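Local coordinates for protein peptide methionine sulfoxide reductase MsrA (Treponema denticola ATCC 35405, PDB 5FA9) that probably repairs oxidised proteins by reducing both epimers of methionine sulfoxide, as a fusion of an MsrA and an MsrB reductase that draws on thioredoxin, at residues L244-D249 against G269-D274; F185-E190 against G288-F293; K160-E165 against L308-P313. The protein carries 2 engineered substitutions. All coordinates share one frame; numbering follows the deposited sequence.

Contact 1: L244-D249 against G269-D274; sequences LQYLED and GHVFDD
Tyr246 and Val271 meet across strands that are not direct neighbours: strand 256-261 runs between them in the antiparallel sheet, and their CA atoms are 8.6 Å apart. CD2 of the Tyr246 ring lies 3.9 Å from CG1 of Val271. The methyl comes to the ring at its edge, near the ring plane, and the two side chains cross at about a right angle. Val271 presents this methyl because CG1 is set between its backbone N and carbonyl carbon (chi1 51°). The second touch is polar. NE2 of His270 gives a weak hydrogen bond to OD2 of Asp249, 3.4 Å long and bent to 135° at the hydrogen, with the acceptor in the plane of the imidazole and the carboxylate turned 29° from it.

Outward from this pair, Asp249 OD1 bonds to Ser251 OG, while OD2 also faces Arg256 in a long, weak ion pair. Tyr246 OH is tied to the hydroxyl of Tyr284, a residue that Val271 touches too. The contact joins edge strand 244-249 to strand 267-272, two places in, of the six-stranded antiparallel sheet in the MsrB part. Its long, bent bond is an adjunct for Asp249, whose stronger polar partner is Ser251, and the apolar pair supplies the other touch at this surface.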
ATOM      1  N   LEU B 244      19.947  -9.710   7.621  1.00 34.80           N
ATOM      2  CA  LEU B 244      20.598 -10.195   6.408  1.00 43.42           C
ATOM      3  C   LEU B 244      21.287  -9.110   5.587  1.00 42.05           C
ATOM      4  O   LEU B 244      20.956  -7.927   5.682  1.00 39.41           O
ATOM      5  CB  LEU B 244      19.578 -10.912   5.520  1.00 38.09           C
ATOM      6  CG  LEU B 244      18.722 -11.991   6.183  1.00 28.15           C
ATOM      7  CD1 LEU B 244      17.826 -12.660   5.156  1.00 35.78           C
ATOM      8  CD2 LEU B 244      19.597 -13.013   6.883  1.00 40.17           C
ATOM      9  N   GLN B 245      22.254  -9.539   4.783  1.00 45.42           N
ATOM     10  CA  GLN B 245      22.861  -8.703   3.756  1.00 38.85           C
ATOM     11  C   GLN B 245      22.818  -9.456   2.433  1.00 49.57           C
ATOM     12  O   GLN B 245      22.898 -10.684   2.408  1.00 44.97           O
ATOM     13  CB  GLN B 245      24.300  -8.328   4.117  1.00 43.07           C
ATOM     14  CG  GLN B 245      24.433  -7.024   4.889  1.00 56.25           C
ATOM     15  CD  GLN B 245      25.862  -6.736   5.305  1.00 67.50           C
ATOM     16  OE1 GLN B 245      26.768  -7.529   5.047  1.00 70.85           O
ATOM     17  NE2 GLN B 245      26.072  -5.594   5.951  1.00 66.04           N
ATOM     18  N   TYR B 246      22.689  -8.724   1.332  1.00 49.02           N
ATOM     19  CA  TYR B 246      22.520  -9.355   0.029  1.00 45.42           C
ATOM     20  C   TYR B 246      23.720  -9.096  -0.873  1.00 53.35           C
ATOM     21  O   TYR B 246      24.254  -7.987  -0.913  1.00 51.54           O
ATOM     22  CB  TYR B 246      21.238  -8.858  -0.641  1.00 38.68           C
ATOM     23  CG  TYR B 246      20.002  -9.013   0.218  1.00 43.53           C
ATOM     24  CD1 TYR B 246      19.608  -8.006   1.089  1.00 36.91           C
ATOM     25  CD2 TYR B 246      19.233 -10.168   0.162  1.00 42.66           C
ATOM     26  CE1 TYR B 246      18.482  -8.142   1.878  1.00 44.87           C
ATOM     27  CE2 TYR B 246      18.104 -10.314   0.948  1.00 41.13           C
ATOM     28  CZ  TYR B 246      17.734  -9.298   1.805  1.00 44.45           C
ATOM     29  OH  TYR B 246      16.611  -9.435   2.589  1.00 47.56           O
ATOM     30  N   LEU B 247      24.141 -10.129  -1.595  1.00 48.63           N
ATOM     31  CA  LEU B 247      25.290 -10.019  -2.483  1.00 56.60           C
ATOM     32  C   LEU B 247      24.997 -10.609  -3.855  1.00 59.58           C
ATOM     33  O   LEU B 247      24.428 -11.695  -3.971  1.00 50.66           O
ATOM     34  CB  LEU B 247      26.511 -10.713  -1.874  1.00 54.41           C
ATOM     35  CG  LEU B 247      27.094 -10.106  -0.597  1.00 57.57           C
ATOM     36  CD1 LEU B 247      28.230 -10.967  -0.068  1.00 59.81           C
ATOM     37  CD2 LEU B 247      27.567  -8.683  -0.848  1.00 67.45           C
ATOM     38  N   GLU B 248      25.382  -9.869  -4.888  1.00 70.01           N
ATOM     39  CA  GLU B 248      25.376 -10.368  -6.255  1.00 66.44           C
ATOM     40  C   GLU B 248      26.199 -11.646  -6.346  1.00 59.09           C
ATOM     41  O   GLU B 248      27.344 -11.681  -5.898  1.00 67.59           O
ATOM     42  CB  GLU B 248      25.939  -9.311  -7.208  1.00 76.36           C
ATOM     43  CG  GLU B 248      25.820  -7.879  -6.696  1.00 80.06           C
ATOM     44  CD  GLU B 248      26.962  -7.495  -5.767  1.00 95.82           C
ATOM     45  OE1 GLU B 248      27.821  -8.360  -5.491  1.00 90.38           O
ATOM     46  OE2 GLU B 248      26.996  -6.333  -5.310  1.00 99.97           O
ATOM     47  N   ASP B 249      25.623 -12.695  -6.922  1.00 58.32           N
ATOM     48  CA  ASP B 249      26.329 -13.967  -7.038  1.00 58.86           C
ATOM     49  C   ASP B 249      26.087 -14.629  -8.390  1.00 66.65           C
ATOM     50  O   ASP B 249      24.976 -15.078  -8.682  1.00 67.39           O
ATOM     51  CB  ASP B 249      25.914 -14.912  -5.910  1.00 56.55           C
ATOM     52  CG  ASP B 249      26.620 -16.251  -5.983  1.00 73.42           C
ATOM     53  OD1 ASP B 249      27.862 -16.261  -6.114  1.00 79.99           O
ATOM     54  OD2 ASP B 249      25.934 -17.293  -5.911  1.00 67.84           O
ATOM     55  N   GLY B 269      22.595 -18.804   2.234  1.00 36.54           N
ATOM     56  CA  GLY B 269      21.984 -19.387   1.055  1.00 36.58           C
ATOM     57  C   GLY B 269      21.687 -18.348  -0.006  1.00 37.96           C
ATOM     58  O   GLY B 269      22.471 -17.422  -0.216  1.00 43.99           O
ATOM     59  N   HIS B 270      20.549 -18.498  -0.676  1.00 43.34           N
ATOM     60  CA  HIS B 270      20.160 -17.571  -1.731  1.00 51.56           C
ATOM     61  C   HIS B 270      18.699 -17.154  -1.600  1.00 49.06           C
ATOM     62  O   HIS B 270      17.887 -17.875  -1.021  1.00 38.31           O
ATOM     63  CB  HIS B 270      20.398 -18.198  -3.107  1.00 51.07           C
ATOM     64  CG  HIS B 270      21.789 -18.713  -3.303  1.00 58.44           C
ATOM     65  ND1 HIS B 270      22.206 -19.932  -2.815  1.00 61.13           N
ATOM     66  CD2 HIS B 270      22.859 -18.175  -3.934  1.00 55.44           C
ATOM     67  CE1 HIS B 270      23.472 -20.124  -3.136  1.00 56.14           C
ATOM     68  NE2 HIS B 270      23.894 -19.072  -3.815  1.00 58.92           N
ATOM     69  N   VAL B 271      18.371 -15.988  -2.146  1.00 46.40           N
ATOM     70  CA  VAL B 271      16.993 -15.516  -2.166  1.00 51.62           C
ATOM     71  C   VAL B 271      16.480 -15.428  -3.602  1.00 55.15           C
ATOM     72  O   VAL B 271      17.115 -14.827  -4.470  1.00 49.77           O
ATOM     73  CB  VAL B 271      16.846 -14.142  -1.465  1.00 42.03           C
ATOM     74  CG1 VAL B 271      17.864 -13.141  -2.000  1.00 41.95           C
ATOM     75  CG2 VAL B 271      15.425 -13.616  -1.609  1.00 43.07           C
ATOM     76  N   PHE B 272      15.333 -16.051  -3.850  1.00 58.39           N
ATOM     77  CA  PHE B 272      14.750 -16.070  -5.184  1.00 57.28           C
ATOM     78  C   PHE B 272      13.451 -15.274  -5.227  1.00 56.99           C
ATOM     79  O   PHE B 272      12.936 -14.851  -4.192  1.00 54.87           O
ATOM     80  CB  PHE B 272      14.510 -17.510  -5.638  1.00 55.00           C
ATOM     81  CG  PHE B 272      15.745 -18.366  -5.617  1.00 61.43           C
ATOM     82  CD1 PHE B 272      16.594 -18.406  -6.711  1.00 61.77           C
ATOM     83  CD2 PHE B 272      16.058 -19.127  -4.504  1.00 57.49           C
ATOM     84  CE1 PHE B 272      17.731 -19.191  -6.695  1.00 48.13           C
ATOM     85  CE2 PHE B 272      17.194 -19.914  -4.481  1.00 55.12           C
ATOM     86  CZ  PHE B 272      18.032 -19.946  -5.578  1.00 63.10           C
ATOM     87  N   ASP B 273      12.924 -15.075  -6.430  1.00 54.06           N
ATOM     88  CA  ASP B 273      11.725 -14.267  -6.615  1.00 60.85           C
ATOM     89  C   ASP B 273      10.506 -15.132  -6.930  1.00 53.62           C
ATOM     90  O   ASP B 273       9.482 -14.630  -7.394  1.00 43.11           O
ATOM     91  CB  ASP B 273      11.948 -13.244  -7.733  1.00 54.82           C
ATOM     92  CG  ASP B 273      11.311 -11.902  -7.432  1.00 74.28           C
ATOM     93  OD1 ASP B 273      10.130 -11.876  -7.028  1.00 76.12           O
ATOM     94  OD2 ASP B 273      11.996 -10.870  -7.599  1.00 74.56           O
ATOM     95  N   ASP B 274      10.620 -16.431  -6.671  1.00 41.78           N
ATOM     96  CA  ASP B 274       9.535 -17.364  -6.957  1.00 48.62           C
ATOM     97  C   ASP B 274       8.821 -17.831  -5.689  1.00 46.59           C
ATOM     98  O   ASP B 274       8.276 -18.933  -5.645  1.00 42.27           O
ATOM     99  CB  ASP B 274      10.066 -18.574  -7.732  1.00 50.32           C
ATOM    100  CG  ASP B 274      11.124 -19.343  -6.963  1.00 57.61           C
ATOM    101  OD1 ASP B 274      11.643 -18.811  -5.961  1.00 50.65           O
ATOM    102  OD2 ASP B 274      11.436 -20.485  -7.364  1.00 65.99           O
TER

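Contact 2: F185-E190 against G288-F293; sequences FSVTQE and GAALRF
Ala289 and Ala290 form the surface that helix 182-190 meets, and both belong to the short 3-10 turn that begins at Gly288. Gly288 opens the turn, and its carbonyl O accepts the backbone N of Leu291 at 3.0 Å, closing the turn just as strand 291-295 starts. At Ala289, the CB points toward the helix and lies 4.2 Å from CG2 of Val187, a loose methyl-to-methyl touch. Ala290 has the fuller share: its CB is 4.0 Å from CG1 of Val187 and 3.8 Å from CG2 of Thr188. Val187 thus spreads its two branches over successive alanines, CG1 lying opposite the backbone N (chi1 164°) and CG2 opposite the carbonyl carbon. The small residues let the backbones come close, with the CA atoms of Thr188 and Ala290 6.0 Å apart.

Thr188 shows its methyl to the turn because its hydroxyl is turned back onto the helix. With chi1 at 58°, OG1 bonds to the carbonyl O of Gln184 and also receives NE2 of Gln189, which lies 3.2 Å from OG1 of Thr188. From Leu291 onward the chain leaves the helix.

Glu194 takes the backbone N-H groups of Gly288 and Ala289 on its carboxylate. Helix 173-179 touches Phe185 and Gln189 on the helix, and beyond the turn strand 291-295 pairs antiparallel with strand 208-212, so the contact joins the helix to the edge of the three-stranded MsrB sheet.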
ATOM      1  N   PHE B 185      30.583 -25.794   8.976  1.00 53.69           N
ATOM      2  CA  PHE B 185      31.712 -24.938   8.633  1.00 53.53           C
ATOM      3  C   PHE B 185      31.759 -24.683   7.132  1.00 44.48           C
ATOM      4  O   PHE B 185      31.986 -23.558   6.691  1.00 50.42           O
ATOM      5  CB  PHE B 185      33.026 -25.564   9.106  1.00 53.67           C
ATOM      6  CG  PHE B 185      34.232 -24.696   8.871  1.00 47.52           C
ATOM      7  CD1 PHE B 185      34.601 -23.735   9.796  1.00 47.40           C
ATOM      8  CD2 PHE B 185      34.999 -24.845   7.726  1.00 41.08           C
ATOM      9  CE1 PHE B 185      35.708 -22.935   9.585  1.00 47.87           C
ATOM     10  CE2 PHE B 185      36.107 -24.049   7.508  1.00 54.24           C
ATOM     11  CZ  PHE B 185      36.462 -23.092   8.439  1.00 54.49           C
ATOM     12  N   SER B 186      31.545 -25.740   6.354  1.00 47.55           N
ATOM     13  CA  SER B 186      31.578 -25.652   4.898  1.00 52.99           C
ATOM     14  C   SER B 186      30.536 -24.674   4.362  1.00 52.73           C
ATOM     15  O   SER B 186      30.842 -23.829   3.524  1.00 46.18           O
ATOM     16  CB  SER B 186      31.363 -27.033   4.277  1.00 52.29           C
ATOM     17  OG  SER B 186      32.553 -27.801   4.323  1.00 65.65           O
ATOM     18  N   VAL B 187      29.306 -24.797   4.846  1.00 48.67           N
ATOM     19  CA  VAL B 187      28.219 -23.934   4.395  1.00 39.86           C
ATOM     20  C   VAL B 187      28.457 -22.472   4.770  1.00 44.80           C
ATOM     21  O   VAL B 187      28.368 -21.584   3.923  1.00 43.83           O
ATOM     22  CB  VAL B 187      26.864 -24.390   4.977  1.00 45.77           C
ATOM     23  CG1 VAL B 187      25.820 -23.293   4.828  1.00 41.19           C
ATOM     24  CG2 VAL B 187      26.399 -25.674   4.302  1.00 33.47           C
ATOM     25  N   THR B 188      28.774 -22.232   6.037  1.00 40.07           N
ATOM     26  CA  THR B 188      28.859 -20.871   6.557  1.00 46.11           C
ATOM     27  C   THR B 188      30.164 -20.160   6.206  1.00 48.94           C
ATOM     28  O   THR B 188      30.170 -18.952   5.969  1.00 52.47           O
ATOM     29  CB  THR B 188      28.693 -20.854   8.090  1.00 46.46           C
ATOM     30  OG1 THR B 188      29.702 -21.675   8.691  1.00 51.27           O
ATOM     31  CG2 THR B 188      27.320 -21.378   8.482  1.00 45.85           C
ATOM     32  N   GLN B 189      31.267 -20.902   6.170  1.00 46.51           N
ATOM     33  CA  GLN B 189      32.578 -20.287   5.979  1.00 49.94           C
ATOM     34  C   GLN B 189      33.155 -20.505   4.582  1.00 46.87           C
ATOM     35  O   GLN B 189      34.092 -19.815   4.181  1.00 49.68           O
ATOM     36  CB  GLN B 189      33.562 -20.812   7.027  1.00 55.68           C
ATOM     37  CG  GLN B 189      33.081 -20.658   8.461  1.00 50.98           C
ATOM     38  CD  GLN B 189      32.670 -19.236   8.787  1.00 55.22           C
ATOM     39  OE1 GLN B 189      33.456 -18.301   8.643  1.00 49.37           O
ATOM     40  NE2 GLN B 189      31.429 -19.067   9.230  1.00 53.72           N
ATOM     41  N   GLU B 190      32.600 -21.460   3.842  1.00 43.94           N
ATOM     42  CA  GLU B 190      33.114 -21.773   2.511  1.00 41.66           C
ATOM     43  C   GLU B 190      32.024 -21.705   1.445  1.00 51.62           C
ATOM     44  O   GLU B 190      32.210 -22.193   0.331  1.00 41.95           O
ATOM     45  CB  GLU B 190      33.761 -23.161   2.507  1.00 40.24           C
ATOM     46  CG  GLU B 190      34.910 -23.314   3.491  1.00 47.58           C
ATOM     47  CD  GLU B 190      35.397 -24.745   3.597  1.00 44.83           C
ATOM     48  OE1 GLU B 190      34.714 -25.647   3.069  1.00 50.89           O
ATOM     49  OE2 GLU B 190      36.463 -24.969   4.209  1.00 49.71           O
ATOM     50  N   GLY B 288      19.974 -25.505   6.301  1.00 37.08           N
ATOM     51  CA  GLY B 288      19.669 -25.828   7.683  1.00 45.04           C
ATOM     52  C   GLY B 288      20.905 -25.879   8.560  1.00 53.97           C
ATOM     53  O   GLY B 288      20.846 -25.564   9.749  1.00 45.74           O
ATOM     54  N   ALA B 289      22.026 -26.276   7.966  1.00 40.87           N
ATOM     55  CA  ALA B 289      23.295 -26.375   8.681  1.00 41.83           C
ATOM     56  C   ALA B 289      23.767 -25.018   9.197  1.00 44.41           C
ATOM     57  O   ALA B 289      24.566 -24.942  10.131  1.00 44.25           O
ATOM     58  CB  ALA B 289      24.355 -26.997   7.785  1.00 49.54           C
ATOM     59  N   ALA B 290      23.275 -23.949   8.578  1.00 38.42           N
ATOM     60  CA  ALA B 290      23.650 -22.596   8.971  1.00 40.02           C
ATOM     61  C   ALA B 290      22.751 -22.063  10.083  1.00 50.73           C
ATOM     62  O   ALA B 290      22.980 -20.972  10.607  1.00 40.88           O
ATOM     63  CB  ALA B 290      23.606 -21.667   7.767  1.00 36.05           C
ATOM     64  N   LEU B 291      21.727 -22.832  10.440  1.00 47.02           N
ATOM     65  CA  LEU B 291      20.741 -22.372  11.413  1.00 50.22           C
ATOM     66  C   LEU B 291      20.693 -23.227  12.677  1.00 44.58           C
ATOM     67  O   LEU B 291      20.977 -24.424  12.648  1.00 44.47           O
ATOM     68  CB  LEU B 291      19.350 -22.332  10.774  1.00 36.34           C
ATOM     69  CG  LEU B 291      19.213 -21.512   9.491  1.00 44.06           C
ATOM     70  CD1 LEU B 291      17.815 -21.659   8.908  1.00 40.63           C
ATOM     71  CD2 LEU B 291      19.542 -20.049   9.749  1.00 34.75           C
ATOM     72  N   ARG B 292      20.336 -22.587  13.786  1.00 49.33           N
ATOM     73  CA  ARG B 292      20.046 -23.280  15.035  1.00 40.93           C
ATOM     74  C   ARG B 292      18.635 -22.933  15.500  1.00 44.91           C
ATOM     75  O   ARG B 292      18.337 -21.772  15.777  1.00 44.24           O
ATOM     76  CB  ARG B 292      21.069 -22.907  16.109  1.00 46.55           C
ATOM     77  CG  ARG B 292      20.806 -23.546  17.462  1.00 42.29           C
ATOM     78  CD  ARG B 292      21.903 -23.190  18.455  1.00 56.56           C
ATOM     79  NE  ARG B 292      21.413 -23.157  19.831  1.00 67.81           N
ATOM     80  CZ  ARG B 292      21.279 -22.045  20.547  1.00 76.41           C
ATOM     81  NH1 ARG B 292      21.599 -20.873  20.016  1.00 72.51           N
ATOM     82  NH2 ARG B 292      20.826 -22.103  21.791  1.00 75.07           N
ATOM     83  N   PHE B 293      17.770 -23.939  15.586  1.00 47.32           N
ATOM     84  CA  PHE B 293      16.379 -23.708  15.958  1.00 39.34           C
ATOM     85  C   PHE B 293      16.194 -23.577  17.465  1.00 42.33           C
ATOM     86  O   PHE B 293      16.724 -24.371  18.243  1.00 42.37           O
ATOM     87  CB  PHE B 293      15.484 -24.828  15.424  1.00 38.89           C
ATOM     88  CG  PHE B 293      14.042 -24.692  15.824  1.00 43.32           C
ATOM     89  CD1 PHE B 293      13.227 -23.755  15.212  1.00 46.46           C
ATOM     90  CD2 PHE B 293      13.500 -25.506  16.806  1.00 43.24           C
ATOM     91  CE1 PHE B 293      11.898 -23.626  15.576  1.00 44.53           C
ATOM     92  CE2 PHE B 293      12.173 -25.383  17.173  1.00 37.36           C
ATOM     93  CZ  PHE B 293      11.372 -24.442  16.558  1.00 40.38           C
TER

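Contact 3: K160-E165 against L308-P313; sequences KPLYDE and LPYVKP
Tyr163 and Tyr310 reach for each other from opposite directions and meet through their hydroxyls, 2.7 Å between the two OH atoms. Either phenol may give the proton. This is the tight part of the contact. The short bond also brings OH of Tyr163 to 3.2 Å from CE2 of Tyr310, and the ring contact proper is that of CZ of Tyr163 with the same CE2, at 4.0 Å. Each hydroxyl arrives at the edge of the other ring, near its plane, so the rings join at their phenol ends without stacking. The two long side chains span a wide gap between backbones, since even the nearest CA atoms, those of Tyr163 and Leu308, are 12.7 Å apart.

Beyond the phenols, what remains across the contact is marginal: CD2 of Leu162 lies 4.3 Å from OH of Tyr310. CG of that leucine packs instead within its own segment, 3.8 Å above one face of the Tyr163 ring and offset toward the rim. Tyr310 is buried, with Glu67 of helix 65-74 and Ile239 beside it, whereas Tyr163, touching Ala70 and meeting the ring of Tyr307, is only partly so.

The phenol pair joins the loop between helices 142-145 and 173-179 to the C-terminal helix 308-311. Lys160 and Pro161 of this loop help line a pocket holding dithiothreitol, probably from the crystallisation liquor. Its neighbours include Ala70 and Arg74 of helix 65-74 on the MsrA side and Lys217, Gln242 and Thr263 on the MsrB side, a setting consistent with a linker between the two halves of an MsrA-MsrB fusion.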
ATOM      1  N   LYS B 160      21.695   1.777  13.718  1.00 53.15           N
ATOM      2  CA  LYS B 160      22.286   0.993  14.796  1.00 52.34           C
ATOM      3  C   LYS B 160      21.355  -0.164  15.158  1.00 49.93           C
ATOM      4  O   LYS B 160      20.162  -0.108  14.859  1.00 47.50           O
ATOM      5  CB  LYS B 160      22.557   1.886  16.011  1.00 51.21           C
ATOM      6  CG  LYS B 160      23.658   2.910  15.780  1.00 60.66           C
ATOM      7  CD  LYS B 160      23.803   3.855  16.961  1.00 67.82           C
ATOM      8  CE  LYS B 160      24.930   4.849  16.729  1.00 67.60           C
ATOM      9  NZ  LYS B 160      25.092   5.790  17.872  1.00 76.25           N
ATOM     10  N   PRO B 161      21.897  -1.222  15.790  1.00 51.68           N
ATOM     11  CA  PRO B 161      21.091  -2.406  16.120  1.00 50.73           C
ATOM     12  C   PRO B 161      19.832  -2.094  16.930  1.00 53.14           C
ATOM     13  O   PRO B 161      19.884  -1.336  17.899  1.00 44.95           O
ATOM     14  CB  PRO B 161      22.057  -3.263  16.940  1.00 50.39           C
ATOM     15  CG  PRO B 161      23.396  -2.898  16.418  1.00 57.32           C
ATOM     16  CD  PRO B 161      23.321  -1.429  16.114  1.00 51.84           C
ATOM     17  N   LEU B 162      18.713  -2.680  16.515  1.00 42.79           N
ATOM     18  CA  LEU B 162      17.443  -2.510  17.209  1.00 44.89           C
ATOM     19  C   LEU B 162      17.453  -3.239  18.548  1.00 42.81           C
ATOM     20  O   LEU B 162      16.856  -2.779  19.523  1.00 34.76           O
ATOM     21  CB  LEU B 162      16.290  -3.016  16.340  1.00 39.84           C
ATOM     22  CG  LEU B 162      14.873  -2.932  16.915  1.00 37.05           C
ATOM     23  CD1 LEU B 162      14.542  -1.512  17.336  1.00 34.86           C
ATOM     24  CD2 LEU B 162      13.855  -3.441  15.907  1.00 30.96           C
ATOM     25  N   TYR B 163      18.144  -4.373  18.589  1.00 44.63           N
ATOM     26  CA  TYR B 163      18.211  -5.192  19.793  1.00 42.32           C
ATOM     27  C   TYR B 163      19.643  -5.341  20.289  1.00 50.95           C
ATOM     28  O   TYR B 163      20.594  -5.018  19.576  1.00 48.86           O
ATOM     29  CB  TYR B 163      17.604  -6.573  19.536  1.00 43.87           C
ATOM     30  CG  TYR B 163      16.164  -6.532  19.080  1.00 44.62           C
ATOM     31  CD1 TYR B 163      15.142  -6.248  19.975  1.00 41.55           C
ATOM     32  CD2 TYR B 163      15.827  -6.781  17.756  1.00 32.27           C
ATOM     33  CE1 TYR B 163      13.824  -6.209  19.565  1.00 46.18           C
ATOM     34  CE2 TYR B 163      14.512  -6.745  17.336  1.00 34.85           C
ATOM     35  CZ  TYR B 163      13.514  -6.460  18.245  1.00 37.35           C
ATOM     36  OH  TYR B 163      12.201  -6.422  17.834  1.00 34.14           O
ATOM     37  N   ASP B 164      19.786  -5.825  21.519  1.00 54.39           N
ATOM     38  CA  ASP B 164      21.099  -6.083  22.097  1.00 50.04           C
ATOM     39  C   ASP B 164      21.852  -7.135  21.290  1.00 51.17           C
ATOM     40  O   ASP B 164      21.457  -8.301  21.249  1.00 51.97           O
ATOM     41  CB  ASP B 164      20.959  -6.534  23.553  1.00 48.10           C
ATOM     42  CG  ASP B 164      22.299  -6.716  24.240  1.00 63.28           C
ATOM     43  OD1 ASP B 164      23.293  -6.117  23.778  1.00 60.36           O
ATOM     44  OD2 ASP B 164      22.357  -7.460  25.241  1.00 75.45           O
ATOM     45  N   GLU B 165      22.936  -6.714  20.647  1.00 50.58           N
ATOM     46  CA  GLU B 165      23.742  -7.614  19.832  1.00 53.42           C
ATOM     47  C   GLU B 165      25.125  -7.821  20.437  1.00 56.24           C
ATOM     48  O   GLU B 165      26.047  -8.278  19.760  1.00 56.97           O
ATOM     49  CB  GLU B 165      23.870  -7.078  18.405  1.00 49.58           C
ATOM     50  CG  GLU B 165      22.559  -7.022  17.642  1.00 47.34           C
ATOM     51  CD  GLU B 165      22.762  -6.803  16.156  1.00 57.67           C
ATOM     52  OE1 GLU B 165      23.927  -6.825  15.704  1.00 62.62           O
ATOM     53  OE2 GLU B 165      21.759  -6.607  15.440  1.00 52.35           O
ATOM     54  N   LEU B 308       9.835 -12.711  20.712  1.00 41.15           N
ATOM     55  CA  LEU B 308       8.580 -13.458  20.808  1.00 35.54           C
ATOM     56  C   LEU B 308       7.481 -13.002  19.829  1.00 33.30           C
ATOM     57  O   LEU B 308       6.818 -13.850  19.230  1.00 36.95           O
ATOM     58  CB  LEU B 308       8.043 -13.402  22.244  1.00 35.81           C
ATOM     59  CG  LEU B 308       8.922 -14.012  23.337  1.00 43.10           C
ATOM     60  CD1 LEU B 308       8.274 -13.848  24.703  1.00 34.74           C
ATOM     61  CD2 LEU B 308       9.208 -15.478  23.050  1.00 37.34           C
ATOM     62  N   PRO B 309       7.274 -11.677  19.660  1.00 34.96           N
ATOM     63  CA  PRO B 309       6.197 -11.278  18.741  1.00 31.88           C
ATOM     64  C   PRO B 309       6.417 -11.689  17.285  1.00 36.78           C
ATOM     65  O   PRO B 309       5.449 -11.760  16.527  1.00 29.00           O
ATOM     66  CB  PRO B 309       6.185  -9.751  18.865  1.00 26.32           C
ATOM     67  CG  PRO B 309       6.742  -9.481  20.209  1.00 31.36           C
ATOM     68  CD  PRO B 309       7.813 -10.511  20.385  1.00 30.73           C
ATOM     69  N   TYR B 310       7.660 -11.953  16.896  1.00 31.58           N
ATOM     70  CA  TYR B 310       7.947 -12.376  15.529  1.00 31.84           C
ATOM     71  C   TYR B 310       7.466 -13.805  15.287  1.00 34.62           C
ATOM     72  O   TYR B 310       7.245 -14.211  14.147  1.00 32.35           O
ATOM     73  CB  TYR B 310       9.441 -12.257  15.226  1.00 31.18           C
ATOM     74  CG  TYR B 310       9.952 -10.835  15.254  1.00 32.03           C
ATOM     75  CD1 TYR B 310       9.597  -9.930  14.261  1.00 32.76           C
ATOM     76  CD2 TYR B 310      10.788 -10.396  16.271  1.00 32.80           C
ATOM     77  CE1 TYR B 310      10.058  -8.628  14.282  1.00 27.99           C
ATOM     78  CE2 TYR B 310      11.256  -9.094  16.300  1.00 25.33           C
ATOM     79  CZ  TYR B 310      10.888  -8.216  15.304  1.00 33.25           C
ATOM     80  OH  TYR B 310      11.352  -6.920  15.331  1.00 31.44           O
ATOM     81  N   VAL B 311       7.307 -14.561  16.368  1.00 38.59           N
ATOM     82  CA  VAL B 311       6.779 -15.917  16.284  1.00 34.71           C
ATOM     83  C   VAL B 311       5.265 -15.904  16.463  1.00 39.97           C
ATOM     84  O   VAL B 311       4.532 -16.527  15.695  1.00 36.54           O
ATOM     85  CB  VAL B 311       7.409 -16.842  17.340  1.00 42.56           C
ATOM     86  CG1 VAL B 311       6.887 -18.263  17.181  1.00 29.77           C
ATOM     87  CG2 VAL B 311       8.924 -16.813  17.231  1.00 33.35           C
ATOM     88  N   LYS B 312       4.805 -15.187  17.484  1.00 39.25           N
ATOM     89  CA  LYS B 312       3.378 -15.071  17.764  1.00 39.86           C
ATOM     90  C   LYS B 312       2.949 -13.608  17.832  1.00 33.16           C
ATOM     91  O   LYS B 312       2.919 -13.018  18.912  1.00 39.25           O
ATOM     92  CB  LYS B 312       3.027 -15.777  19.075  1.00 40.44           C
ATOM     93  CG  LYS B 312       3.219 -17.283  19.053  1.00 44.83           C
ATOM     94  CD  LYS B 312       2.826 -17.897  20.387  1.00 41.37           C
ATOM     95  CE  LYS B 312       3.007 -19.406  20.380  1.00 51.59           C
ATOM     96  NZ  LYS B 312       1.933 -20.083  19.604  1.00 56.38           N
ATOM     97  N   PRO B 313       2.621 -13.020  16.671  1.00 32.08           N
ATOM     98  CA  PRO B 313       2.197 -11.617  16.560  1.00 33.49           C
ATOM     99  C   PRO B 313       0.947 -11.306  17.381  1.00 38.95           C
ATOM    100  O   PRO B 313       0.761 -10.168  17.810  1.00 38.80           O
ATOM    101  CB  PRO B 313       1.918 -11.449  15.062  1.00 32.41           C
ATOM    102  CG  PRO B 313       1.731 -12.832  14.539  1.00 37.13           C
ATOM    103  CD  PRO B 313       2.627 -13.696  15.364  1.00 30.64           C
TER

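Overall arrangement
The three contacts differ in burial and in what they join. Contact 2 is a buried, wholly apolar meeting of helix and turn. Contact 1 is a surface contact between strands of one sheet, with a weak polar bond beside its apolar touch. Contact 3, partly buried and nearest the chain's centre, rests on a single short phenol pair. Contacts 1 and 2 both belong to the MsrB part, their centres 16 Å apart, on the same side of the chain's centre; no elements are shared and no atoms touch. Contact 3 sits about 22 Å from each, between centres, and closes a chain loop in which both others are nested.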